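Local coordinates for protein transmembrane oligosaccharyl transferase (Archaeoglobus fulgidus, PDB 3WAJ) that is an archaeal integral-membrane enzyme of the STT3/AglB oligosaccharyl transferase family, with a GT-C-type membrane region and a large soluble C-terminal part, at residues K519-Y524 with V560-P565; D505-M510 with H555-V560; P48-R53 with W67-T72. All coordinates share one frame; numbering follows the deposited sequence.

Contact 1: K519-Y524 with V560-P565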
loop_
_atom_site.group_PDB
_atom_site.type_symbol
_atom_site.label_atom_id
_atom_site.label_comp_id
_atom_site.label_asym_id
_atom_site.label_seq_id
_atom_site.Cartn_x
_atom_site.Cartn_y
_atom_site.Cartn_z
ATOM N N LYS A 519 -5.116 -11.055 -25.841
ATOM C CA LYS A 519 -3.990 -10.142 -26.011
ATOM C C LYS A 519 -3.440 -9.675 -24.669
ATOM O O LYS A 519 -2.215 -9.719 -24.432
ATOM C CB LYS A 519 -4.364 -8.960 -26.926
ATOM C CG LYS A 519 -4.735 -9.383 -28.349
ATOM C CD LYS A 519 -4.840 -8.208 -29.305
ATOM C CE LYS A 519 -5.419 -8.632 -30.651
ATOM N NZ LYS A 519 -6.836 -9.054 -30.493
ATOM N N TYR A 520 -4.347 -9.255 -23.789
ATOM C CA TYR A 520 -3.965 -8.869 -22.434
ATOM C C TYR A 520 -3.182 -9.996 -21.759
ATOM O O TYR A 520 -2.150 -9.741 -21.141
ATOM C CB TYR A 520 -5.200 -8.441 -21.618
ATOM C CG TYR A 520 -5.735 -7.101 -22.070
ATOM C CD1 TYR A 520 -5.001 -5.939 -21.853
ATOM C CD2 TYR A 520 -6.950 -6.994 -22.726
ATOM C CE1 TYR A 520 -5.466 -4.701 -22.267
ATOM C CE2 TYR A 520 -7.433 -5.749 -23.154
ATOM C CZ TYR A 520 -6.678 -4.616 -22.921
ATOM O OH TYR A 520 -7.132 -3.386 -23.337
ATOM N N ASP A 521 -3.643 -11.241 -21.902
ATOM C CA ASP A 521 -2.919 -12.376 -21.310
ATOM C C ASP A 521 -1.521 -12.591 -21.880
ATOM O O ASP A 521 -0.585 -12.829 -21.116
ATOM C CB ASP A 521 -3.757 -13.664 -21.345
ATOM C CG ASP A 521 -4.931 -13.638 -20.349
ATOM O OD1 ASP A 521 -5.700 -14.615 -20.318
ATOM O OD2 ASP A 521 -5.079 -12.658 -19.593
ATOM N N GLU A 522 -1.358 -12.490 -23.200
ATOM C CA GLU A 522 -0.005 -12.580 -23.793
ATOM C C GLU A 522 0.878 -11.444 -23.312
ATOM O O GLU A 522 2.027 -11.652 -22.923
ATOM C CB GLU A 522 -0.033 -12.450 -25.319
ATOM C CG GLU A 522 -0.935 -13.373 -26.068
ATOM C CD GLU A 522 -1.219 -12.844 -27.455
ATOM O OE1 GLU A 522 -1.166 -11.606 -27.625
ATOM O OE2 GLU A 522 -1.475 -13.653 -28.370
ATOM N N TYR A 523 0.338 -10.228 -23.390
ATOM C CA TYR A 523 1.127 -9.018 -23.162
ATOM C C TYR A 523 1.598 -8.973 -21.711
ATOM O O TYR A 523 2.733 -8.603 -21.425
ATOM C CB TYR A 523 0.318 -7.758 -23.537
ATOM C CG TYR A 523 1.166 -6.514 -23.647
ATOM C CD1 TYR A 523 0.808 -5.357 -22.987
ATOM C CD2 TYR A 523 2.341 -6.508 -24.397
ATOM C CE1 TYR A 523 1.578 -4.206 -23.084
ATOM C CE2 TYR A 523 3.130 -5.375 -24.489
ATOM C CZ TYR A 523 2.739 -4.222 -23.836
ATOM O OH TYR A 523 3.508 -3.080 -23.912
ATOM N N TYR A 524 0.714 -9.391 -20.809
ATOM C CA TYR A 524 1.011 -9.532 -19.386
ATOM C C TYR A 524 2.332 -10.265 -19.140
ATOM O O TYR A 524 3.040 -9.962 -18.176
ATOM C CB TYR A 524 -0.139 -10.311 -18.739
ATOM C CG TYR A 524 -0.193 -10.286 -17.231
ATOM C CD1 TYR A 524 0.272 -11.364 -16.487
ATOM C CD2 TYR A 524 -0.722 -9.191 -16.552
ATOM C CE1 TYR A 524 0.218 -11.362 -15.115
ATOM C CE2 TYR A 524 -0.775 -9.170 -15.164
ATOM C CZ TYR A 524 -0.306 -10.265 -14.452
ATOM O OH TYR A 524 -0.352 -10.285 -13.076
ATOM N N VAL A 560 -5.516 -9.334 -11.144
ATOM C CA VAL A 560 -6.691 -10.202 -11.163
ATOM C C VAL A 560 -7.516 -10.068 -12.437
ATOM O O VAL A 560 -7.935 -11.060 -13.023
ATOM C CB VAL A 560 -7.591 -10.017 -9.908
ATOM C CG1 VAL A 560 -8.789 -10.960 -9.973
ATOM C CG2 VAL A 560 -6.792 -10.282 -8.627
ATOM N N ALA A 561 -7.755 -8.841 -12.868
ATOM C CA ALA A 561 -8.514 -8.623 -14.092
ATOM C C ALA A 561 -7.646 -8.743 -15.348
ATOM O O ALA A 561 -8.181 -8.865 -16.451
ATOM C CB ALA A 561 -9.206 -7.271 -14.057
ATOM N N HIS A 562 -6.321 -8.699 -15.177
ATOM C CA HIS A 562 -5.397 -8.548 -16.311
ATOM C C HIS A 562 -5.875 -7.419 -17.240
ATOM O O HIS A 562 -5.897 -7.581 -18.461
ATOM C CB HIS A 562 -5.261 -9.857 -17.118
ATOM C CG HIS A 562 -4.423 -10.909 -16.457
ATOM N ND1 HIS A 562 -4.218 -12.155 -17.012
ATOM C CD2 HIS A 562 -3.744 -10.910 -15.282
ATOM C CE1 HIS A 562 -3.444 -12.872 -16.217
ATOM N NE2 HIS A 562 -3.141 -12.136 -15.161
ATOM N N ARG A 563 -6.285 -6.295 -16.653
ATOM C CA ARG A 563 -6.585 -5.084 -17.418
ATOM C C ARG A 563 -5.675 -3.960 -16.952
ATOM O O ARG A 563 -4.922 -4.131 -16.003
ATOM C CB ARG A 563 -8.070 -4.702 -17.318
ATOM C CG ARG A 563 -8.987 -5.721 -17.997
ATOM C CD ARG A 563 -8.614 -5.977 -19.481
ATOM N NE ARG A 563 -9.513 -6.958 -20.109
ATOM C CZ ARG A 563 -9.310 -8.277 -20.120
ATOM N NH1 ARG A 563 -8.217 -8.782 -19.559
ATOM N NH2 ARG A 563 -10.192 -9.088 -20.699
ATOM N N MET A 564 -5.728 -2.809 -17.609
ATOM C CA MET A 564 -4.732 -1.783 -17.322
ATOM C C MET A 564 -5.315 -0.593 -16.567
ATOM O O MET A 564 -6.083 0.182 -17.126
ATOM C CB MET A 564 -4.064 -1.325 -18.620
ATOM C CG MET A 564 -3.503 -2.468 -19.457
ATOM S SD MET A 564 -2.843 -1.835 -21.015
ATOM C CE MET A 564 -1.827 -3.219 -21.578
ATOM N N PRO A 565 -4.931 -0.443 -15.287
ATOM C CA PRO A 565 -5.466 0.648 -14.460
ATOM C C PRO A 565 -4.784 1.976 -14.732
ATOM O O PRO A 565 -3.566 2.054 -14.978
ATOM C CB PRO A 565 -5.150 0.183 -13.027
ATOM C CG PRO A 565 -3.871 -0.606 -13.186
ATOM C CD PRO A 565 -4.058 -1.348 -14.509
HETATM O O HOH W 1 -7.326 -11.773 -19.995
HETATM O O HOH W 2 -2.307 -12.935 -12.750
#
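A His-carboxylate hydrogen bond at the edge of one imidazole and an aromatic stack on one of its faces join helix 517-524 to the turn that leaves helix 554-561, within the AglB core domain. His-562, the first residue past that helix and one with positive phi, sends ND1 to Asp-521 OD2 at 2.8 Å. The N-H runs nearly straight (166°) and in the imidazole plane, yet it meets the oxygen from well above the carboxylate plane, and the two flat groups stand almost perpendicular. One face of the same imidazole lies on the phenol ring of Tyr-524, with ring centroids 3.9 Å apart and planes inclined by 30°. Water 2 is 2.7 Å from His-562 NE2.

Arg-563 lies over a face of Tyr-520, its CD 3.9 Å from the ring centroid and its guanidinium nearly parallel to the ring. A bend at chi2 (-55°) folds the chain back, letting NH1 donate to the backbone O of His-562. At the rim of the Tyr-520 ring sits Met-564, a Met-aromatic contact, and its CE also reaches Tyr-523 CD1 at 3.7 Å. The phenol oxygen of Tyr-520 bonds the backbone N of Tyr-545.

Gripped at ND1 and stacked on one face, the imidazole has its rotation fixed, and the nearby carboxylate would probably favour a proton on ND1.

Contact 2: D505-M510 with H555-V560; sequences DALTWM and HWIEAV
Leu-507 points from helix 501-513 toward helix 554-561 and meets it with three different carbons. Its CB lies 3.6 Å from Val-560 CG1, its CD1 reaches 3.7 Å to Trp-556 CB, and its CD2 comes within 4.1 Å of Ile-557 CG1. With CG anti to the carbonyl carbon (chi1 -59°), the two methyls divide between the neighbours Trp-556 and Ile-557, while CB meets Val-560 a turn further on. One methyl goes to the root of the tryptophan; the other meets Ile-557, whose side chain crosses that of Leu-507 at about a right angle.

Val-560 faces back toward Leu-507. Its CG1, anti to the backbone N (chi1 -179°), is the branch that does the touching, and it fits between Leu-507 CB and the methyl of Thr-508, whose CG2 is 3.7 Å away. Of the Trp-556 side chain, CB does the touching, and Leu-507 CD1 also lies against the backbone O of Trp-556; the indole leads away and its NE1 donates to the backbone O of Gly-45. No hydrogen bond links the two segments; the contact is van der Waals packing, mainly of apolar side chains.

The segment axes approach to 9.1 Å and cross at -47°, and a wider pi-type turn spans 557-560 where Val-560 enters the contact. Behind helix 501-513, Ala-506, Trp-509 and Met-510 pack on strands 693-698 and 771-776 of the mixed sheet. On its other flank, helix 554-561 meets helix 47-60, with Trp-49 touching both Trp-556 and Val-560. Helix 554-561 is thus layered between the sheet-backed helix 501-513 and helix 47-60 of the STT3 N-terminal region.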
loop_
_atom_site.group_PDB
_atom_site.type_symbol
_atom_site.label_atom_id
_atom_site.label_comp_id
_atom_site.label_asym_id
_atom_site.label_seq_id
_atom_site.Cartn_x
_atom_site.Cartn_y
_atom_site.Cartn_z
ATOM N N ASP A 505 -14.178 -11.215 -7.214
ATOM C CA ASP A 505 -15.077 -11.768 -8.245
ATOM C C ASP A 505 -15.341 -10.768 -9.359
ATOM O O ASP A 505 -15.412 -11.139 -10.531
ATOM C CB ASP A 505 -16.402 -12.254 -7.644
ATOM C CG ASP A 505 -16.250 -13.545 -6.871
ATOM O OD1 ASP A 505 -15.174 -14.163 -6.991
ATOM O OD2 ASP A 505 -17.202 -13.940 -6.149
ATOM N N ALA A 506 -15.480 -9.498 -8.988
ATOM C CA ALA A 506 -15.706 -8.450 -9.981
ATOM C C ALA A 506 -14.554 -8.424 -10.993
ATOM O O ALA A 506 -14.765 -8.352 -12.196
ATOM C CB ALA A 506 -15.873 -7.086 -9.309
ATOM N N LEU A 507 -13.328 -8.522 -10.496
ATOM C CA LEU A 507 -12.154 -8.482 -11.367
ATOM C C LEU A 507 -11.974 -9.750 -12.211
ATOM O O LEU A 507 -11.634 -9.648 -13.386
ATOM C CB LEU A 507 -10.898 -8.161 -10.556
ATOM C CG LEU A 507 -11.110 -6.820 -9.875
ATOM C CD1 LEU A 507 -9.979 -6.499 -8.923
ATOM C CD2 LEU A 507 -11.274 -5.744 -10.946
ATOM N N THR A 508 -12.208 -10.933 -11.631
ATOM C CA THR A 508 -12.168 -12.155 -12.446
ATOM C C THR A 508 -13.240 -12.077 -13.510
ATOM O O THR A 508 -13.026 -12.492 -14.646
ATOM C CB THR A 508 -12.337 -13.476 -11.662
ATOM O OG1 THR A 508 -13.548 -13.431 -10.906
ATOM C CG2 THR A 508 -11.147 -13.728 -10.745
ATOM N N TRP A 509 -14.399 -11.537 -13.142
ATOM C CA TRP A 509 -15.461 -11.320 -14.120
ATOM C C TRP A 509 -14.966 -10.426 -15.256
ATOM O O TRP A 509 -15.150 -10.738 -16.431
ATOM C CB TRP A 509 -16.696 -10.688 -13.467
ATOM C CG TRP A 509 -17.815 -10.476 -14.451
ATOM C CD1 TRP A 509 -18.805 -11.371 -14.779
ATOM C CD2 TRP A 509 -18.050 -9.304 -15.262
ATOM N NE1 TRP A 509 -19.633 -10.826 -15.734
ATOM C CE2 TRP A 509 -19.197 -9.563 -16.050
ATOM C CE3 TRP A 509 -17.395 -8.069 -15.402
ATOM C CZ2 TRP A 509 -19.717 -8.626 -16.962
ATOM C CZ3 TRP A 509 -17.912 -7.131 -16.301
ATOM C CH2 TRP A 509 -19.065 -7.416 -17.070
ATOM N N MET A 510 -14.342 -9.310 -14.888
ATOM C CA MET A 510 -13.820 -8.356 -15.855
ATOM C C MET A 510 -12.856 -9.019 -16.828
ATOM O O MET A 510 -12.940 -8.799 -18.042
ATOM C CB MET A 510 -13.144 -7.159 -15.155
ATOM C CG MET A 510 -12.461 -6.212 -16.135
ATOM S SD MET A 510 -11.864 -4.689 -15.392
ATOM C CE MET A 510 -13.361 -3.723 -15.214
ATOM N N HIS A 555 -3.254 -2.471 -8.257
ATOM C CA HIS A 555 -2.594 -3.774 -8.247
ATOM C C HIS A 555 -3.568 -4.945 -8.445
ATOM O O HIS A 555 -3.265 -5.882 -9.204
ATOM C CB HIS A 555 -1.688 -3.933 -7.013
ATOM C CG HIS A 555 -0.494 -3.023 -7.034
ATOM N ND1 HIS A 555 -0.061 -2.388 -8.177
ATOM C CD2 HIS A 555 0.351 -2.640 -6.045
ATOM C CE1 HIS A 555 1.007 -1.651 -7.895
ATOM N NE2 HIS A 555 1.275 -1.795 -6.609
ATOM N N TRP A 556 -4.734 -4.887 -7.792
ATOM C CA TRP A 556 -5.768 -5.915 -7.984
ATOM C C TRP A 556 -6.276 -5.959 -9.424
ATOM O O TRP A 556 -6.445 -7.039 -9.995
ATOM C CB TRP A 556 -6.955 -5.676 -7.052
ATOM C CG TRP A 556 -6.618 -5.720 -5.598
ATOM C CD1 TRP A 556 -5.457 -6.176 -5.024
ATOM C CD2 TRP A 556 -7.460 -5.297 -4.517
ATOM N NE1 TRP A 556 -5.538 -6.069 -3.646
ATOM C CE2 TRP A 556 -6.753 -5.526 -3.315
ATOM C CE3 TRP A 556 -8.745 -4.749 -4.451
ATOM C CZ2 TRP A 556 -7.290 -5.203 -2.061
ATOM C CZ3 TRP A 556 -9.277 -4.437 -3.212
ATOM C CH2 TRP A 556 -8.547 -4.649 -2.033
ATOM N N ILE A 557 -6.534 -4.785 -9.998
ATOM C CA ILE A 557 -7.071 -4.699 -11.347
ATOM C C ILE A 557 -6.099 -5.358 -12.304
ATOM O O ILE A 557 -6.483 -6.171 -13.135
ATOM C CB ILE A 557 -7.338 -3.237 -11.773
ATOM C CG1 ILE A 557 -8.542 -2.675 -11.008
ATOM C CG2 ILE A 557 -7.620 -3.152 -13.267
ATOM C CD1 ILE A 557 -8.847 -1.216 -11.322
ATOM N N GLU A 558 -4.823 -5.025 -12.163
ATOM C CA GLU A 558 -3.795 -5.619 -13.004
ATOM C C GLU A 558 -3.576 -7.118 -12.748
ATOM O O GLU A 558 -3.548 -7.904 -13.682
ATOM C CB GLU A 558 -2.478 -4.882 -12.801
ATOM C CG GLU A 558 -1.337 -5.464 -13.613
ATOM C CD GLU A 558 -0.084 -4.586 -13.526
ATOM O OE1 GLU A 558 -0.047 -3.684 -12.652
ATOM O OE2 GLU A 558 0.853 -4.796 -14.327
ATOM N N ALA A 559 -3.404 -7.511 -11.488
ATOM C CA ALA A 559 -3.096 -8.905 -11.187
ATOM C C ALA A 559 -4.302 -9.844 -11.336
ATOM O O ALA A 559 -4.127 -11.013 -11.649
ATOM C CB ALA A 559 -2.460 -9.041 -9.801
ATOM N N VAL A 560 -5.516 -9.334 -11.144
ATOM C CA VAL A 560 -6.691 -10.202 -11.163
ATOM C C VAL A 560 -7.516 -10.068 -12.437
ATOM O O VAL A 560 -7.935 -11.060 -13.023
ATOM C CB VAL A 560 -7.591 -10.017 -9.908
ATOM C CG1 VAL A 560 -8.789 -10.960 -9.973
ATOM C CG2 VAL A 560 -6.792 -10.282 -8.627
#

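Contact 3: P48-R53 with W67-T72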
loop_
_atom_site.group_PDB
_atom_site.type_symbol
_atom_site.label_atom_id
_atom_site.label_comp_id
_atom_site.label_asym_id
_atom_site.label_seq_id
_atom_site.Cartn_x
_atom_site.Cartn_y
_atom_site.Cartn_z
ATOM N N PRO A 48 1.663 -7.144 -2.320
ATOM C CA PRO A 48 1.917 -8.553 -2.661
ATOM C C PRO A 48 1.292 -8.961 -3.995
ATOM O O PRO A 48 1.832 -9.842 -4.660
ATOM C CB PRO A 48 1.273 -9.321 -1.500
ATOM C CG PRO A 48 1.332 -8.348 -0.338
ATOM C CD PRO A 48 1.066 -7.001 -0.976
ATOM N N TRP A 49 0.181 -8.348 -4.388
ATOM C CA TRP A 49 -0.371 -8.655 -5.705
ATOM C C TRP A 49 0.549 -8.212 -6.845
ATOM O O TRP A 49 0.575 -8.832 -7.910
ATOM C CB TRP A 49 -1.778 -8.076 -5.858
ATOM C CG TRP A 49 -2.722 -8.756 -4.907
ATOM C CD1 TRP A 49 -2.923 -8.443 -3.591
ATOM C CD2 TRP A 49 -3.550 -9.908 -5.178
ATOM N NE1 TRP A 49 -3.836 -9.314 -3.034
ATOM C CE2 TRP A 49 -4.234 -10.223 -3.984
ATOM C CE3 TRP A 49 -3.769 -10.698 -6.305
ATOM C CZ2 TRP A 49 -5.143 -11.292 -3.891
ATOM C CZ3 TRP A 49 -4.682 -11.765 -6.216
ATOM C CH2 TRP A 49 -5.355 -12.047 -5.015
ATOM N N TYR A 50 1.306 -7.144 -6.623
ATOM C CA TYR A 50 2.206 -6.661 -7.660
ATOM C C TYR A 50 3.480 -7.509 -7.737
ATOM O O TYR A 50 3.987 -7.761 -8.836
ATOM C CB TYR A 50 2.541 -5.170 -7.474
ATOM C CG TYR A 50 3.158 -4.602 -8.716
ATOM C CD1 TYR A 50 2.373 -4.358 -9.844
ATOM C CD2 TYR A 50 4.524 -4.350 -8.794
ATOM C CE1 TYR A 50 2.915 -3.845 -11.019
ATOM C CE2 TYR A 50 5.092 -3.821 -9.972
ATOM C CZ TYR A 50 4.273 -3.578 -11.079
ATOM O OH TYR A 50 4.800 -3.079 -12.245
ATOM N N TYR A 51 4.002 -7.948 -6.586
ATOM C CA TYR A 51 5.066 -8.960 -6.612
ATOM C C TYR A 51 4.628 -10.154 -7.451
ATOM O O TYR A 51 5.350 -10.607 -8.331
ATOM C CB TYR A 51 5.512 -9.392 -5.208
ATOM C CG TYR A 51 6.656 -8.530 -4.765
ATOM C CD1 TYR A 51 7.880 -8.592 -5.420
ATOM C CD2 TYR A 51 6.496 -7.596 -3.748
ATOM C CE1 TYR A 51 8.919 -7.752 -5.065
ATOM C CE2 TYR A 51 7.534 -6.765 -3.373
ATOM C CZ TYR A 51 8.732 -6.838 -4.036
ATOM O OH TYR A 51 9.754 -6.010 -3.652
ATOM N N TYR A 52 3.419 -10.618 -7.178
ATOM C CA TYR A 52 2.804 -11.716 -7.894
ATOM C C TYR A 52 2.838 -11.454 -9.399
ATOM O O TYR A 52 3.270 -12.315 -10.172
ATOM C CB TYR A 52 1.379 -11.874 -7.363
ATOM C CG TYR A 52 0.442 -12.781 -8.116
ATOM C CD1 TYR A 52 -0.815 -12.313 -8.515
ATOM C CD2 TYR A 52 0.773 -14.105 -8.397
ATOM C CE1 TYR A 52 -1.719 -13.122 -9.175
ATOM C CE2 TYR A 52 -0.140 -14.938 -9.081
ATOM C CZ TYR A 52 -1.383 -14.428 -9.453
ATOM O OH TYR A 52 -2.298 -15.209 -10.113
ATOM N N ARG A 53 2.402 -10.261 -9.801
ATOM C CA ARG A 53 2.418 -9.859 -11.203
ATOM C C ARG A 53 3.844 -9.966 -11.764
ATOM O O ARG A 53 4.054 -10.499 -12.858
ATOM C CB ARG A 53 1.850 -8.432 -11.354
ATOM C CG ARG A 53 1.878 -7.827 -12.772
ATOM C CD ARG A 53 3.288 -7.290 -13.194
ATOM N NE ARG A 53 3.220 -6.673 -14.518
ATOM C CZ ARG A 53 3.113 -7.362 -15.651
ATOM N NH1 ARG A 53 3.108 -8.687 -15.621
ATOM N NH2 ARG A 53 3.030 -6.727 -16.809
ATOM N N TRP A 67 11.770 -3.976 -15.859
ATOM C CA TRP A 67 12.102 -2.855 -14.978
ATOM C C TRP A 67 11.183 -1.711 -15.315
ATOM O O TRP A 67 11.327 -0.588 -14.815
ATOM C CB TRP A 67 13.568 -2.436 -15.185
ATOM C CG TRP A 67 14.474 -3.549 -14.811
ATOM C CD1 TRP A 67 14.992 -4.506 -15.641
ATOM C CD2 TRP A 67 14.916 -3.879 -13.489
ATOM N NE1 TRP A 67 15.753 -5.393 -14.916
ATOM C CE2 TRP A 67 15.725 -5.030 -13.594
ATOM C CE3 TRP A 67 14.715 -3.303 -12.228
ATOM C CZ2 TRP A 67 16.334 -5.617 -12.480
ATOM C CZ3 TRP A 67 15.317 -3.876 -11.130
ATOM C CH2 TRP A 67 16.122 -5.025 -11.260
ATOM N N PHE A 68 10.226 -2.017 -16.182
ATOM C CA PHE A 68 9.176 -1.079 -16.546
ATOM C C PHE A 68 7.908 -1.849 -16.944
ATOM O O PHE A 68 7.983 -2.945 -17.513
ATOM C CB PHE A 68 9.669 -0.160 -17.671
ATOM C CG PHE A 68 8.662 0.861 -18.106
ATOM C CD1 PHE A 68 8.551 2.071 -17.434
ATOM C CD2 PHE A 68 7.819 0.609 -19.185
ATOM C CE1 PHE A 68 7.623 3.029 -17.833
ATOM C CE2 PHE A 68 6.880 1.557 -19.594
ATOM C CZ PHE A 68 6.783 2.773 -18.914
ATOM N N ASP A 69 6.747 -1.283 -16.620
ATOM C CA ASP A 69 5.496 -2.027 -16.703
ATOM C C ASP A 69 4.432 -1.142 -17.311
ATOM O O ASP A 69 3.803 -0.355 -16.618
ATOM C CB ASP A 69 5.077 -2.502 -15.301
ATOM C CG ASP A 69 3.770 -3.338 -15.298
ATOM O OD1 ASP A 69 3.246 -3.683 -16.378
ATOM O OD2 ASP A 69 3.280 -3.671 -14.201
ATOM N N PRO A 70 4.241 -1.252 -18.633
ATOM C CA PRO A 70 3.238 -0.426 -19.308
ATOM C C PRO A 70 1.816 -0.864 -18.987
ATOM O O PRO A 70 0.856 -0.194 -19.384
ATOM C CB PRO A 70 3.540 -0.659 -20.802
ATOM C CG PRO A 70 4.222 -1.984 -20.844
ATOM C CD PRO A 70 5.048 -2.036 -19.588
ATOM N N PHE A 71 1.694 -1.980 -18.276
ATOM C CA PHE A 71 0.390 -2.556 -17.954
ATOM C C PHE A 71 -0.258 -1.791 -16.797
ATOM O O PHE A 71 -1.463 -1.913 -16.549
ATOM C CB PHE A 71 0.551 -4.013 -17.568
ATOM C CG PHE A 71 -0.493 -4.935 -18.151
ATOM C CD1 PHE A 71 -1.778 -4.976 -17.623
ATOM C CD2 PHE A 71 -0.162 -5.816 -19.183
ATOM C CE1 PHE A 71 -2.717 -5.833 -18.128
ATOM C CE2 PHE A 71 -1.106 -6.687 -19.692
ATOM C CZ PHE A 71 -2.393 -6.691 -19.163
ATOM N N THR A 72 0.543 -1.000 -16.089
ATOM C CA THR A 72 0.022 -0.157 -15.018
ATOM C C THR A 72 0.228 1.335 -15.301
ATOM O O THR A 72 0.910 1.702 -16.260
ATOM C CB THR A 72 0.624 -0.547 -13.674
ATOM O OG1 THR A 72 -0.161 0.027 -12.627
ATOM C CG2 THR A 72 2.077 -0.101 -13.572
#
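Asp-69 receives a side-on, two-nitrogen salt bridge from Arg-53 and a short hydrogen bond from Tyr-50, both on helix 47-60. Arg-53 NE donates to Asp-69 OD2 at 3.0 Å, and Arg-53 NH2 donates to Asp-69 OD1 at 3.1 Å. Both N-H bonds are close to straight and lie in the guanidinium plane. They nevertheless reach the oxygens from above the carboxylate plane, and the two flat groups are inclined by 57°. The Tyr-50 hydroxyl comes in differently: at 2.5 Å it uses the anti lone pair of Asp-69 OD2, with ring and carboxylate nearly coplanar.

Each carboxylate oxygen thus has two donors. The second on OD1 is the backbone N of Phe-71, 3.0 Å away, which approaches from the face opposite Arg-53 NH2 and closes an Asx turn. Asp-69 places its carboxylate toward the helix with CG anti to the backbone N (chi1 -178°), while a bend at chi2 (-78°) turns the arginine chain toward it. Arg-53 has further partners: NE forms a salt bridge with Glu-558, so that the guanidinium serves two acidic groups, NH1 bonds the backbone O of Tyr-524, and NH2 bonds the hydroxyl of Tyr-528.

Farther out, Phe-71 CB packs 3.8 Å from Arg-53 NH2, and the Thr-72 methyl lies 4.2 Å from the Tyr-50 hydroxyl. All five touching residues are buried.

The acidic side chain is therefore held by its own chain as well as by the helix. The Asx turn, within the type I beta turn 69-72, positions the Asp-69 carboxylate, which ties the end of strand 68-69 to helix 47-60, whose first residue, Asp-47, is a zinc ligand.

Contacts 1 and 2 share Val-560 and helix 554-561, with centres about 9 Å apart; their segments alternate along the chain. Contact 3, in the STT3 N-terminal region, closes before either opens and has its centre about 11 Å from contact 1 and 14 Å from contact 2. Arg-53 joins it to both. Between contacts 2 and 3, Glu-558 OE2 also comes within 2.7 Å of Asp-69 OD2, two carboxylates close enough that they may share a proton. The zinc ion, held by Asp-47, Asp-161 and His-163, is about 9 Å from the Tyr-50 side chain and 12 Å from that of Trp-556, placing contacts 2 and 3 near the metal site without joining its coordination.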